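Local coordinates for protein 1-deoxy-D-xylulose 5-phosphate reductoisomerase (Moraxella catarrhalis, PDB 4ZQG) that catalyses the NAD(P)H-dependent conversion of 1-deoxy-D-xylulose 5-phosphate to 2-C-methyl-D-erythritol 4-phosphate in the MEP pathway of isoprenoid synthesis, and is inhibited by fosmidomycin, at residues A37-S42 with E87-I92; E91-E96 with T114-G119; K208-H213 with D225-M230; A325-R330 with C367-T372; A335-N340 with E389-M394. One frame throughout, in Å; residues are numbered along the deposited sequence.

How the contacts relate
Along the chain contacts 1 and 2 come first, then contact 3, and lastly contacts 4 and 5, whose segments alternate. Contacts 1 and 2 sit in the nucleotide-binding domain, their centres 11 Å apart; they share helix 85-93 and tie it on one flank to strand 33-39 of the parallel sheet and on another to helix 111-120. Contact 3 lies at the fosmidomycin site, its centre 28 Å from that of contact 1. Contacts 4 and 5 belong to the C-terminal helices, centres again 11 Å apart, and meet where L368 and A328 pack on A335. M230 of contact 3 touches L339 of contact 5, linking the inhibitor-binding S226 segment to the C-terminal helices.

Contact 1 of 5, residues A37-S42 with E87-I92; sequences ALTGFS and EGLIEI. With NAD (nicotinamide-adenine-dinucleotide), chain C.
T39 on the strand rests against L89 and I92 of helix 87-92, and its side chain is worth following outward. CB lies 4.0 Å from L89 CD2. At the branch, OG1 sits between the backbone N and the carbonyl carbon (chi1 86°), lies 4.1 Å from L89 CD2 and is hydrogen-bonded to G13 N. That torsion places CG2 beside the backbone N, where it touches two methyls: T39 CG2 is 3.9 Å from L89 CD2 and 3.9 Å from I92 CD1. The T39 and L89 side chains cross at roughly a right angle, whereas T39 and I92 run past each other in opposite senses. Two residues back, A37 CB meets I92 CG2 at 3.7 Å. The local strand and helix axes run roughly antiparallel (151°), as part of the Rossmann-type domain.

Past the strand, F41 turns to the cofactor. Its N donates to the ribose hydroxyl O2B of NAD (2.8 Å, 158°), and the adenine lies over one ring face, with C6A of NAD offset toward the rim. Between the segments only apolar packing acts, with no hydrogen bond; the loop adds a polar bond to the adenosine ribose, and T15, S17, I18 and E130 also bind NAD.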
# COMPACT_ATOMS: atom_id res chain seq x y z
N ALA A 37 1.69 -33.67 3.76
CA ALA A 37 2.42 -33.97 4.99
C ALA A 37 2.23 -32.95 6.06
O ALA A 37 1.92 -31.84 5.78
CB ALA A 37 3.88 -34.15 4.70
N LEU A 38 2.39 -33.37 7.32
CA LEU A 38 2.24 -32.50 8.49
C LEU A 38 3.30 -32.95 9.47
O LEU A 38 3.60 -34.11 9.50
CB LEU A 38 0.88 -32.71 9.15
CG LEU A 38 -0.35 -32.49 8.30
CD1 LEU A 38 -1.58 -32.95 9.04
CD2 LEU A 38 -0.51 -31.02 7.98
N THR A 39 3.89 -32.05 10.24
CA THR A 39 4.92 -32.42 11.18
C THR A 39 4.75 -31.73 12.48
O THR A 39 4.25 -30.61 12.52
CB THR A 39 6.33 -32.05 10.71
OG1 THR A 39 6.67 -30.70 11.07
CG2 THR A 39 6.50 -32.31 9.20
N GLY A 40 5.17 -32.39 13.55
CA GLY A 40 5.01 -31.87 14.90
C GLY A 40 6.04 -32.49 15.82
O GLY A 40 6.32 -33.66 15.72
N PHE A 41 6.62 -31.73 16.73
CA PHE A 41 7.73 -32.24 17.51
C PHE A 41 7.20 -32.94 18.75
O PHE A 41 7.44 -34.12 18.92
CB PHE A 41 8.72 -31.11 17.86
CG PHE A 41 10.06 -31.59 18.37
CD1 PHE A 41 10.40 -31.45 19.72
CD2 PHE A 41 11.01 -32.15 17.50
CE1 PHE A 41 11.64 -31.86 20.18
CE2 PHE A 41 12.25 -32.56 17.96
CZ PHE A 41 12.57 -32.41 19.30
N SER A 42 6.47 -32.22 19.60
CA SER A 42 6.07 -32.72 20.91
C SER A 42 4.62 -33.19 21.01
O SER A 42 4.34 -34.12 21.75
CB SER A 42 6.28 -31.64 21.97
OG SER A 42 7.60 -31.71 22.47
N GLU A 87 15.86 -36.14 9.57
CA GLU A 87 15.88 -36.97 8.41
C GLU A 87 14.49 -36.97 7.78
O GLU A 87 14.36 -36.89 6.56
CB GLU A 87 16.35 -38.38 8.82
CG GLU A 87 17.67 -38.38 9.63
CD GLU A 87 17.51 -38.54 11.17
OE1 GLU A 87 17.87 -39.64 11.67
OE2 GLU A 87 17.07 -37.59 11.87
N GLY A 88 13.46 -37.05 8.63
CA GLY A 88 12.07 -37.03 8.18
C GLY A 88 11.66 -35.70 7.57
O GLY A 88 10.93 -35.66 6.59
N LEU A 89 12.13 -34.62 8.15
CA LEU A 89 11.81 -33.30 7.66
C LEU A 89 12.42 -33.07 6.28
O LEU A 89 11.77 -32.57 5.37
CB LEU A 89 12.30 -32.25 8.65
CG LEU A 89 11.80 -32.38 10.09
CD1 LEU A 89 12.37 -31.29 10.99
CD2 LEU A 89 10.30 -32.37 10.12
N ILE A 90 13.67 -33.48 6.11
CA ILE A 90 14.37 -33.33 4.85
C ILE A 90 13.62 -34.08 3.76
O ILE A 90 13.39 -33.57 2.67
CB ILE A 90 15.86 -33.78 4.98
CG1 ILE A 90 16.63 -32.73 5.81
CG2 ILE A 90 16.55 -33.92 3.62
CD1 ILE A 90 17.78 -33.31 6.62
N GLU A 91 13.18 -35.28 4.07
CA GLU A 91 12.42 -36.09 3.15
C GLU A 91 11.12 -35.44 2.71
O GLU A 91 10.80 -35.44 1.54
CB GLU A 91 12.09 -37.43 3.81
CG GLU A 91 11.59 -38.49 2.86
CD GLU A 91 11.26 -39.81 3.57
OE1 GLU A 91 12.03 -40.36 4.45
OE2 GLU A 91 10.18 -40.31 3.19
N ILE A 92 10.36 -34.93 3.65
CA ILE A 92 9.09 -34.29 3.35
C ILE A 92 9.34 -33.04 2.55
O ILE A 92 8.63 -32.78 1.58
CB ILE A 92 8.35 -33.93 4.63
CG1 ILE A 92 7.61 -35.14 5.15
CG2 ILE A 92 7.35 -32.81 4.39
CD1 ILE A 92 7.38 -35.07 6.64
PA NAD C . 5.29 -22.50 17.83
O1A NAD C . 6.25 -22.54 18.97
O2A NAD C . 3.82 -22.19 18.05
O5B NAD C . 5.40 -23.83 16.90
C5B NAD C . 6.61 -24.33 16.38
C4B NAD C . 6.37 -25.58 15.52
O4B NAD C . 7.66 -26.14 15.20
C3B NAD C . 5.56 -26.67 16.23
O3B NAD C . 4.69 -27.37 15.33
C2B NAD C . 6.63 -27.62 16.75
O2B NAD C . 6.24 -28.99 16.72
C1B NAD C . 7.82 -27.41 15.82
N9A NAD C . 9.12 -27.52 16.56
C8A NAD C . 9.43 -26.88 17.70
N7A NAD C . 10.68 -27.20 18.12
C5A NAD C . 11.19 -28.06 17.25
C6A NAD C . 12.48 -28.78 17.15
N6A NAD C . 13.45 -28.60 18.10
N1A NAD C . 12.61 -29.61 16.09
C2A NAD C . 11.61 -29.79 15.17
N3A NAD C . 10.41 -29.18 15.20
C4A NAD C . 10.16 -28.30 16.21
O3 NAD C . 5.92 -21.44 16.78
PN NAD C . 5.20 -20.25 15.97
O1N NAD C . 4.94 -19.17 17.00
O2N NAD C . 4.14 -20.86 15.08
O5D NAD C . 6.47 -19.84 15.08
C5D NAD C . 6.82 -20.55 13.89
C4D NAD C . 7.81 -19.73 13.06
O4D NAD C . 7.15 -18.69 12.33
C3D NAD C . 8.83 -19.05 13.96
O3D NAD C . 10.07 -19.05 13.25
C2D NAD C . 8.28 -17.66 14.17
O2D NAD C . 9.32 -16.73 14.52
C1D NAD C . 7.58 -17.41 12.83
N1N NAD C . 6.44 -16.48 12.96
C2N NAD C . 5.37 -16.80 13.74
C3N NAD C . 4.29 -15.89 13.88
C7N NAD C . 3.08 -16.21 14.72
O7N NAD C . 2.06 -15.55 14.58
N7N NAD C . 3.10 -17.22 15.58
C4N NAD C . 4.35 -14.68 13.21
C5N NAD C . 5.44 -14.42 12.42
C6N NAD C . 6.48 -15.31 12.30

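Contact 2 of 5, residues E91-E96 with T114-G119; sequences EIASDE and TLAAAG
The flat groups meeting here are peptide units: A93 CB lies over one face of the A116-A117 peptide, above its nitrogen, 3.9 Å from A117 N. S94 CB approaches the same face farther along, above A116 O. Beside it A93 O lies 3.5 Å from A117 CA in a CH...O contact, with an angle of 143° at the hydrogen.

Methyl groups fill in the remainder. A93 CB is 4.0 Å from A116 CB and 4.1 Å from A117 CB, so a single methyl is set against two successive alanines of the neighbouring helix. With side chains this small the backbones come very near, A93 CA standing 4.8 Å from A117 CA. S94, where the chain leaves helical geometry, has OG between its backbone N and carbonyl carbon (chi1 54°), a torsion that folds the hydroxyl back to a hydrogen bond with I90 O.

A117 also packs on I124 of strand 123-126, while I92 faces A10 and L12 of strand 7-12. Alanine-lined contact between helices 85-93 and 111-120, both linking successive strands of the parallel sheet, fits the layered alpha/beta build of a Rossmann-type domain.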
# COMPACT_ATOMS: atom_id res chain seq x y z
N GLU A 91 13.18 -35.28 4.07
CA GLU A 91 12.42 -36.09 3.15
C GLU A 91 11.12 -35.44 2.71
O GLU A 91 10.80 -35.44 1.54
CB GLU A 91 12.09 -37.43 3.81
CG GLU A 91 11.59 -38.49 2.86
CD GLU A 91 11.26 -39.81 3.57
OE1 GLU A 91 12.03 -40.36 4.45
OE2 GLU A 91 10.18 -40.31 3.19
N ILE A 92 10.36 -34.93 3.65
CA ILE A 92 9.09 -34.29 3.35
C ILE A 92 9.34 -33.04 2.55
O ILE A 92 8.63 -32.78 1.58
CB ILE A 92 8.35 -33.93 4.63
CG1 ILE A 92 7.61 -35.14 5.15
CG2 ILE A 92 7.35 -32.81 4.39
CD1 ILE A 92 7.38 -35.07 6.64
N ALA A 93 10.34 -32.27 2.97
CA ALA A 93 10.69 -31.03 2.28
C ALA A 93 11.15 -31.21 0.85
O ALA A 93 10.99 -30.28 0.06
CB ALA A 93 11.73 -30.26 3.06
N SER A 94 11.72 -32.37 0.50
CA SER A 94 12.20 -32.61 -0.87
C SER A 94 11.38 -33.62 -1.65
O SER A 94 11.75 -34.01 -2.76
CB SER A 94 13.67 -33.05 -0.87
OG SER A 94 13.87 -34.15 -0.04
N ASP A 95 10.26 -33.99 -1.09
CA ASP A 95 9.44 -35.04 -1.62
C ASP A 95 8.97 -34.65 -3.02
O ASP A 95 8.43 -33.55 -3.24
CB ASP A 95 8.29 -35.29 -0.63
CG ASP A 95 7.43 -36.48 -0.98
OD1 ASP A 95 7.05 -36.58 -2.16
OD2 ASP A 95 7.11 -37.27 -0.04
N GLU A 96 9.16 -35.58 -3.96
CA GLU A 96 8.81 -35.34 -5.37
C GLU A 96 7.34 -34.99 -5.50
O GLU A 96 6.96 -34.27 -6.38
CB GLU A 96 9.21 -36.55 -6.22
CG GLU A 96 8.83 -36.51 -7.70
N THR A 114 14.30 -26.29 5.57
CA THR A 114 14.17 -25.13 4.70
C THR A 114 15.13 -25.23 3.52
O THR A 114 14.73 -25.03 2.41
CB THR A 114 14.37 -23.82 5.46
OG1 THR A 114 13.46 -23.78 6.56
CG2 THR A 114 14.13 -22.59 4.53
N LEU A 115 16.38 -25.61 3.77
CA LEU A 115 17.33 -25.80 2.70
C LEU A 115 16.96 -26.91 1.76
O LEU A 115 17.05 -26.76 0.54
CB LEU A 115 18.71 -26.11 3.23
CG LEU A 115 19.47 -24.95 3.83
CD1 LEU A 115 20.69 -25.49 4.54
CD2 LEU A 115 19.90 -23.97 2.77
N ALA A 116 16.61 -28.06 2.31
CA ALA A 116 16.15 -29.19 1.50
C ALA A 116 15.05 -28.75 0.54
O ALA A 116 15.06 -29.10 -0.63
CB ALA A 116 15.64 -30.33 2.39
N ALA A 117 14.11 -27.98 1.05
CA ALA A 117 13.04 -27.42 0.21
C ALA A 117 13.62 -26.45 -0.88
O ALA A 117 13.26 -26.53 -2.04
CB ALA A 117 12.00 -26.73 1.08
N ALA A 118 14.54 -25.58 -0.52
CA ALA A 118 15.16 -24.74 -1.54
C ALA A 118 15.94 -25.60 -2.53
O ALA A 118 15.85 -25.39 -3.75
CB ALA A 118 16.03 -23.66 -0.92
N GLY A 119 16.63 -26.62 -2.02
CA GLY A 119 17.42 -27.52 -2.87
C GLY A 119 16.58 -28.30 -3.87
O GLY A 119 17.09 -28.71 -4.92

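Contact 3 of 5, residues K208-H213 with D225-M230; sequences KEAVNH and DSATMM. With FOM (3-[formyl(hydroxy)amino]propylphosphonic acid), chain E.
H213 and S226 reach each other because both side chains leave the backbone with their first heavy branch anti to N: CG of H213 at chi1 -170° and OG of S226 at chi1 170°. The imidazole is thereby presented edge-on, with H213 CD2 3.2 Å from S226 OG close to the ring plane. The same serine hydroxyl donates a 2.6 Å hydrogen bond from S226 OG to OP3 of fosmidomycin, and that oxygen also lies in the imidazole plane at its edge. H213 NE2 approaches C4 of the inhibitor obliquely, at 3.8 Å. The ring's rotation is fixed from outside: ND1 is bonded to N215 N, NE2 to S190 OG, and W216 meets it edge-to-face.

This is the phosphonate end of the fosmidomycin pocket in the catalytic domain, where the inhibitor is also hydrogen-bonded to S190, N231 and K232. In related reductoisomerases a mobile flap closes over the inhibitor, and H213 with W216 is probably part of it here.

Farther from the ligand the helices touch through alanines. A227 CB stands 3.8 Å from A210 O, near the end of helix 207-211, where N212 ND2 folds back to K208 O. Beyond helix 220-228, M229 has positive phi (77°), and T228 OG1 accepts from M230 N at 3.1 Å in an ST turn.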
# COMPACT_ATOMS: atom_id res chain seq x y z
N LYS A 208 4.71 -14.53 32.38
CA LYS A 208 3.29 -14.24 32.07
C LYS A 208 3.15 -12.84 31.40
O LYS A 208 2.48 -12.74 30.37
CB LYS A 208 2.43 -14.33 33.36
CG LYS A 208 0.97 -14.76 33.20
CD LYS A 208 0.08 -13.71 32.52
N GLU A 209 3.77 -11.79 31.97
CA GLU A 209 3.79 -10.43 31.36
C GLU A 209 4.40 -10.43 29.96
O GLU A 209 3.76 -10.02 28.99
CB GLU A 209 4.55 -9.42 32.24
CG GLU A 209 3.70 -8.75 33.31
CD GLU A 209 4.51 -8.26 34.50
OE1 GLU A 209 4.42 -8.89 35.58
OE2 GLU A 209 5.22 -7.24 34.34
N ALA A 210 5.64 -10.89 29.87
CA ALA A 210 6.40 -10.88 28.63
C ALA A 210 5.78 -11.75 27.53
O ALA A 210 5.85 -11.38 26.35
CB ALA A 210 7.83 -11.32 28.89
N VAL A 211 5.20 -12.89 27.91
CA VAL A 211 4.73 -13.87 26.93
C VAL A 211 3.42 -13.43 26.29
O VAL A 211 3.13 -13.83 25.17
CB VAL A 211 4.55 -15.29 27.53
N ASN A 212 2.63 -12.62 26.99
CA ASN A 212 1.31 -12.24 26.48
C ASN A 212 1.34 -10.84 25.84
O ASN A 212 1.83 -9.86 26.42
CB ASN A 212 0.23 -12.42 27.57
CG ASN A 212 -0.05 -13.90 27.87
OD1 ASN A 212 -0.44 -14.67 26.99
ND2 ASN A 212 0.19 -14.31 29.12
N HIS A 213 0.83 -10.79 24.62
CA HIS A 213 1.01 -9.65 23.74
C HIS A 213 -0.35 -9.01 23.54
O HIS A 213 -1.31 -9.72 23.27
CB HIS A 213 1.58 -10.12 22.40
CG HIS A 213 2.03 -9.02 21.49
ND1 HIS A 213 1.15 -8.13 20.91
CD2 HIS A 213 3.26 -8.66 21.05
CE1 HIS A 213 1.82 -7.26 20.17
NE2 HIS A 213 3.10 -7.56 20.24
N ASP A 225 10.60 -12.39 22.06
CA ASP A 225 11.32 -11.58 21.13
C ASP A 225 10.62 -10.24 20.81
O ASP A 225 11.27 -9.21 20.53
CB ASP A 225 11.53 -12.38 19.87
CG ASP A 225 12.64 -13.40 20.00
OD1 ASP A 225 13.43 -13.34 21.01
OD2 ASP A 225 12.71 -14.24 19.04
N SER A 226 9.29 -10.25 20.85
CA SER A 226 8.54 -9.04 20.63
C SER A 226 8.65 -8.12 21.85
O SER A 226 8.90 -6.94 21.72
CB SER A 226 7.10 -9.38 20.29
OG SER A 226 6.34 -8.20 20.32
N ALA A 227 8.52 -8.69 23.04
CA ALA A 227 8.76 -7.94 24.29
C ALA A 227 10.11 -7.18 24.35
O ALA A 227 10.15 -6.07 24.85
CB ALA A 227 8.62 -8.88 25.49
N THR A 228 11.20 -7.80 23.88
CA THR A 228 12.57 -7.20 23.93
C THR A 228 12.92 -6.44 22.66
O THR A 228 13.92 -5.72 22.59
CB THR A 228 13.67 -8.29 24.06
OG1 THR A 228 13.79 -9.03 22.83
CG2 THR A 228 13.37 -9.27 25.16
N MET A 229 12.11 -6.66 21.63
CA MET A 229 12.29 -6.07 20.32
C MET A 229 13.37 -6.75 19.49
O MET A 229 13.67 -6.32 18.38
CB MET A 229 12.53 -4.58 20.39
CG MET A 229 12.27 -3.89 19.04
SD MET A 229 11.50 -2.25 19.05
CE MET A 229 10.16 -2.59 20.16
N MET A 230 13.91 -7.84 19.99
CA MET A 230 14.75 -8.67 19.18
C MET A 230 14.00 -9.22 17.95
O MET A 230 14.64 -9.51 16.94
CB MET A 230 15.29 -9.82 20.02
CG MET A 230 16.19 -10.79 19.26
SD MET A 230 17.60 -9.92 18.55
CE MET A 230 18.63 -9.67 20.01
O2 FOM E . 6.18 -10.89 14.11
N1 FOM E . 4.82 -10.68 14.18
C1 FOM E . 4.08 -10.76 13.16
O1 FOM E . 4.55 -11.00 12.06
C2 FOM E . 4.34 -10.30 15.51
C3 FOM E . 5.10 -8.98 15.68
C4 FOM E . 4.98 -8.43 17.07
PA1 FOM E . 6.05 -7.01 17.09
OP1 FOM E . 5.42 -5.95 16.07
OP2 FOM E . 7.33 -7.35 16.47
OP3 FOM E . 6.28 -6.34 18.55

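Contact 4 of 5, residues A325-R330 with C367-T372; sequences ARYAAR and CLDDKT
Y327 and A328 of helix 320-331 face L368 and D369, where helix 359-368 runs out, within the helical C-terminal domain typical of DXP reductoisomerases. Apolar packing forms the inner part. A328 CB meets L368 CD2 at 4.0 Å, the leucine having CG anti to its carbonyl carbon and beside its backbone N (chi1 -78°), which sends the branched end toward the partner helix. On the outer side Y327 CE2 comes obliquely to within 4.3 Å of L368 CB. Both A328 and L368 also pack on A335 of helix 333-351, which lies next to this pair.

Polar groups meet at the surface, and only loosely. The Y327 ring extends anti to its backbone N (chi1 172°) and brings its hydroxyl edge up to the D369 carboxylate: Y327 OH is 3.6 Å from D369 OD2, with no hydrogen bond between them. The oxygen lies near the ring plane, while the planes of ring and carboxylate are 70° apart, a steep tilt rather than a stack. Y327, L368 and D369 also touch crystal neighbours, so the pose at the surface may be affected.

Helix-end interactions account for the rest. L368 O accepts from the hydroxyl of Y377. After the short turn, D370 occupies the N-cap of helix 371-374; its OD1 forms a salt bridge with K405 NZ of helix 387-409, and its OD2 takes a hydrogen bond from I373 N and a weak, doubtful one from T372 N.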
# COMPACT_ATOMS: atom_id res chain seq x y z
N ALA A 325 21.07 -6.08 16.77
CA ALA A 325 20.76 -6.77 15.53
C ALA A 325 21.25 -6.04 14.31
O ALA A 325 21.65 -6.67 13.31
CB ALA A 325 19.27 -6.99 15.42
N ARG A 326 21.19 -4.71 14.37
CA ARG A 326 21.67 -3.92 13.26
C ARG A 326 23.17 -4.10 13.16
O ARG A 326 23.69 -4.45 12.12
CB ARG A 326 21.26 -2.45 13.38
CG ARG A 326 21.37 -1.72 12.04
CD ARG A 326 20.90 -0.28 12.12
NE ARG A 326 19.46 -0.21 12.29
CZ ARG A 326 18.58 -0.36 11.31
NH1 ARG A 326 17.27 -0.28 11.58
NH2 ARG A 326 19.00 -0.59 10.06
N TYR A 327 23.85 -3.92 14.29
CA TYR A 327 25.27 -4.17 14.40
C TYR A 327 25.61 -5.51 13.80
O TYR A 327 26.52 -5.62 13.00
CB TYR A 327 25.69 -4.07 15.85
CG TYR A 327 27.12 -4.50 16.13
CD1 TYR A 327 28.19 -4.02 15.36
CD2 TYR A 327 27.41 -5.38 17.19
CE1 TYR A 327 29.50 -4.42 15.64
CE2 TYR A 327 28.71 -5.77 17.47
CZ TYR A 327 29.75 -5.29 16.70
OH TYR A 327 31.04 -5.69 17.00
N ALA A 328 24.83 -6.53 14.13
CA ALA A 328 25.11 -7.87 13.62
C ALA A 328 24.84 -7.95 12.13
O ALA A 328 25.62 -8.53 11.39
CB ALA A 328 24.31 -8.91 14.38
N ALA A 329 23.76 -7.34 11.68
CA ALA A 329 23.47 -7.35 10.25
C ALA A 329 24.63 -6.79 9.43
O ALA A 329 24.94 -7.32 8.39
CB ALA A 329 22.21 -6.57 9.96
N ARG A 330 25.25 -5.73 9.93
CA ARG A 330 26.43 -5.15 9.29
C ARG A 330 27.63 -6.09 9.34
O ARG A 330 28.42 -6.14 8.39
CB ARG A 330 26.81 -3.82 9.95
CG ARG A 330 26.01 -2.64 9.44
CD ARG A 330 25.71 -1.62 10.54
NE ARG A 330 26.59 -0.45 10.48
CZ ARG A 330 26.26 0.74 10.97
NH1 ARG A 330 25.08 0.92 11.54
NH2 ARG A 330 27.12 1.75 10.90
N CYS A 367 28.08 -12.12 23.87
CA CYS A 367 28.35 -13.05 22.78
C CYS A 367 28.82 -12.41 21.44
O CYS A 367 29.68 -12.97 20.75
CB CYS A 367 27.12 -13.91 22.54
SG CYS A 367 26.92 -15.17 23.81
N LEU A 368 28.26 -11.26 21.05
CA LEU A 368 28.70 -10.66 19.81
C LEU A 368 30.15 -10.22 19.96
O LEU A 368 30.95 -10.45 19.05
CB LEU A 368 27.81 -9.50 19.39
CG LEU A 368 26.48 -9.90 18.77
CD1 LEU A 368 25.45 -8.82 18.95
CD2 LEU A 368 26.65 -10.26 17.30
N ASP A 369 30.47 -9.65 21.13
CA ASP A 369 31.80 -9.11 21.41
C ASP A 369 32.81 -10.11 21.95
O ASP A 369 33.94 -9.74 22.24
CB ASP A 369 31.69 -7.90 22.35
CG ASP A 369 31.00 -6.71 21.70
OD1 ASP A 369 30.66 -5.76 22.44
OD2 ASP A 369 30.79 -6.71 20.46
N ASP A 370 32.43 -11.37 22.08
CA ASP A 370 33.34 -12.42 22.54
C ASP A 370 34.38 -12.84 21.50
O ASP A 370 34.02 -13.20 20.37
CB ASP A 370 32.53 -13.65 22.92
CG ASP A 370 33.38 -14.76 23.45
OD1 ASP A 370 33.16 -15.14 24.62
OD2 ASP A 370 34.27 -15.24 22.71
N LYS A 371 35.65 -12.88 21.91
CA LYS A 371 36.75 -13.12 20.96
C LYS A 371 36.68 -14.51 20.33
O LYS A 371 37.01 -14.68 19.15
CB LYS A 371 38.11 -12.89 21.62
CG LYS A 371 38.37 -11.43 21.98
N THR A 372 36.20 -15.49 21.08
CA THR A 372 36.07 -16.86 20.57
C THR A 372 34.96 -17.00 19.54
O THR A 372 35.05 -17.79 18.60
CB THR A 372 35.90 -17.86 21.73
OG1 THR A 372 36.95 -17.61 22.66
CG2 THR A 372 35.99 -19.30 21.26

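Contact 5 of 5, residues A335-N340 with E389-M394; sequences ACIALN and ERILTM
I337 faces I391 and M394 and meets them in two different attitudes. Toward I391 the side chains cross at about a right angle: I337 CD1, at the end of its longer branch, comes 3.8 Å from I391 CG2. Toward M394 the shorter branch does the touching, in a slanting approach with I337 CG2 only 3.4 Å from M394 CG, a tight fit for two aliphatic carbons. The two branches of one isoleucine thus take different partners on successive turns of the facing helix.

M394 curls over this contact. Its CG leaves anti to the backbone N (chi1 173°), and the chain then bends at chi2 (101°), which carries the methyl past I337 to A338, where M394 CE lies 4.1 Å from A338 CB. No hydrogen bond joins the segments; the interface is buried and apolar. Behind it, E389 O is gripped from opposite faces of its carbonyl plane by T393 N and by T393 OG1, the latter at 2.6 Å, within the helix itself.

The local helix axes run at 40° to each other and approach to 10.3 Å. Around them, I391 also packs on A135 of helix 130-146 and on F381, A338 touches Y377, and L339, on another side of helix 333-351, leans on helix 230-243 and on V364 and L368 of helix 359-368.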
# COMPACT_ATOMS: atom_id res chain seq x y z
N ALA A 335 27.93 -13.10 12.65
CA ALA A 335 27.43 -12.33 13.80
C ALA A 335 25.95 -12.49 13.98
O ALA A 335 25.44 -12.26 15.06
CB ALA A 335 27.75 -10.87 13.65
N CYS A 336 25.26 -12.80 12.90
CA CYS A 336 23.81 -13.03 12.95
C CYS A 336 23.44 -14.33 13.63
O CYS A 336 22.44 -14.40 14.35
CB CYS A 336 23.22 -12.97 11.55
SG CYS A 336 23.25 -11.27 10.95
N ILE A 337 24.30 -15.33 13.42
CA ILE A 337 24.24 -16.59 14.12
C ILE A 337 24.56 -16.38 15.58
O ILE A 337 23.79 -16.72 16.45
CB ILE A 337 25.20 -17.58 13.46
CG1 ILE A 337 24.62 -17.95 12.11
CG2 ILE A 337 25.40 -18.81 14.35
CD1 ILE A 337 25.59 -18.66 11.21
N ALA A 338 25.70 -15.78 15.86
CA ALA A 338 25.98 -15.41 17.23
C ALA A 338 24.73 -14.77 17.79
O ALA A 338 24.30 -15.14 18.84
CB ALA A 338 27.16 -14.45 17.31
N LEU A 339 24.14 -13.84 17.05
CA LEU A 339 22.99 -13.08 17.54
C LEU A 339 21.78 -13.97 17.84
O LEU A 339 21.23 -13.92 18.93
CB LEU A 339 22.53 -12.02 16.54
CG LEU A 339 21.30 -11.19 16.96
CD1 LEU A 339 21.71 -9.90 17.65
CD2 LEU A 339 20.40 -10.91 15.77
N ASN A 340 21.37 -14.71 16.83
CA ASN A 340 20.16 -15.49 16.91
C ASN A 340 20.22 -16.62 17.95
O ASN A 340 19.33 -16.74 18.80
CB ASN A 340 19.84 -16.13 15.59
CG ASN A 340 18.62 -16.99 15.69
OD1 ASN A 340 17.58 -16.53 16.17
ND2 ASN A 340 18.76 -18.27 15.33
N GLU A 389 27.55 -27.09 7.40
CA GLU A 389 28.28 -27.62 8.59
C GLU A 389 28.93 -26.50 9.38
O GLU A 389 29.04 -26.58 10.62
CB GLU A 389 29.34 -28.70 8.23
N ARG A 390 29.37 -25.48 8.65
CA ARG A 390 29.91 -24.27 9.24
C ARG A 390 28.86 -23.50 10.05
O ARG A 390 29.16 -23.01 11.14
CB ARG A 390 30.53 -23.38 8.15
CG ARG A 390 31.85 -23.92 7.62
CD ARG A 390 32.14 -23.65 6.15
NE ARG A 390 33.19 -22.67 5.93
CZ ARG A 390 34.09 -22.69 4.94
NH1 ARG A 390 34.12 -23.68 4.04
NH2 ARG A 390 34.99 -21.71 4.84
N ILE A 391 27.63 -23.41 9.53
CA ILE A 391 26.53 -22.76 10.28
C ILE A 391 26.18 -23.53 11.56
O ILE A 391 26.06 -22.96 12.64
CB ILE A 391 25.27 -22.55 9.39
CG1 ILE A 391 25.55 -21.54 8.28
CG2 ILE A 391 24.09 -22.05 10.23
CD1 ILE A 391 24.66 -21.63 7.06
N LEU A 392 26.03 -24.84 11.45
CA LEU A 392 25.69 -25.68 12.61
C LEU A 392 26.79 -25.73 13.66
O LEU A 392 26.51 -25.66 14.85
CB LEU A 392 25.33 -27.09 12.15
CG LEU A 392 24.10 -27.17 11.24
CD1 LEU A 392 23.99 -28.57 10.68
CD2 LEU A 392 22.81 -26.78 11.95
N THR A 393 28.05 -25.79 13.23
CA THR A 393 29.18 -25.77 14.17
C THR A 393 29.20 -24.50 15.01
O THR A 393 29.50 -24.53 16.20
CB THR A 393 30.49 -25.93 13.40
OG1 THR A 393 30.44 -27.16 12.68
CG2 THR A 393 31.69 -25.94 14.32
N MET A 394 28.89 -23.37 14.38
CA MET A 394 28.90 -22.10 15.08
C MET A 394 27.71 -22.00 15.98
O MET A 394 27.79 -21.47 17.08
CB MET A 394 28.86 -20.93 14.11
CG MET A 394 28.70 -19.58 14.81
SD MET A 394 30.24 -18.71 14.94
CE MET A 394 29.65 -17.11 15.42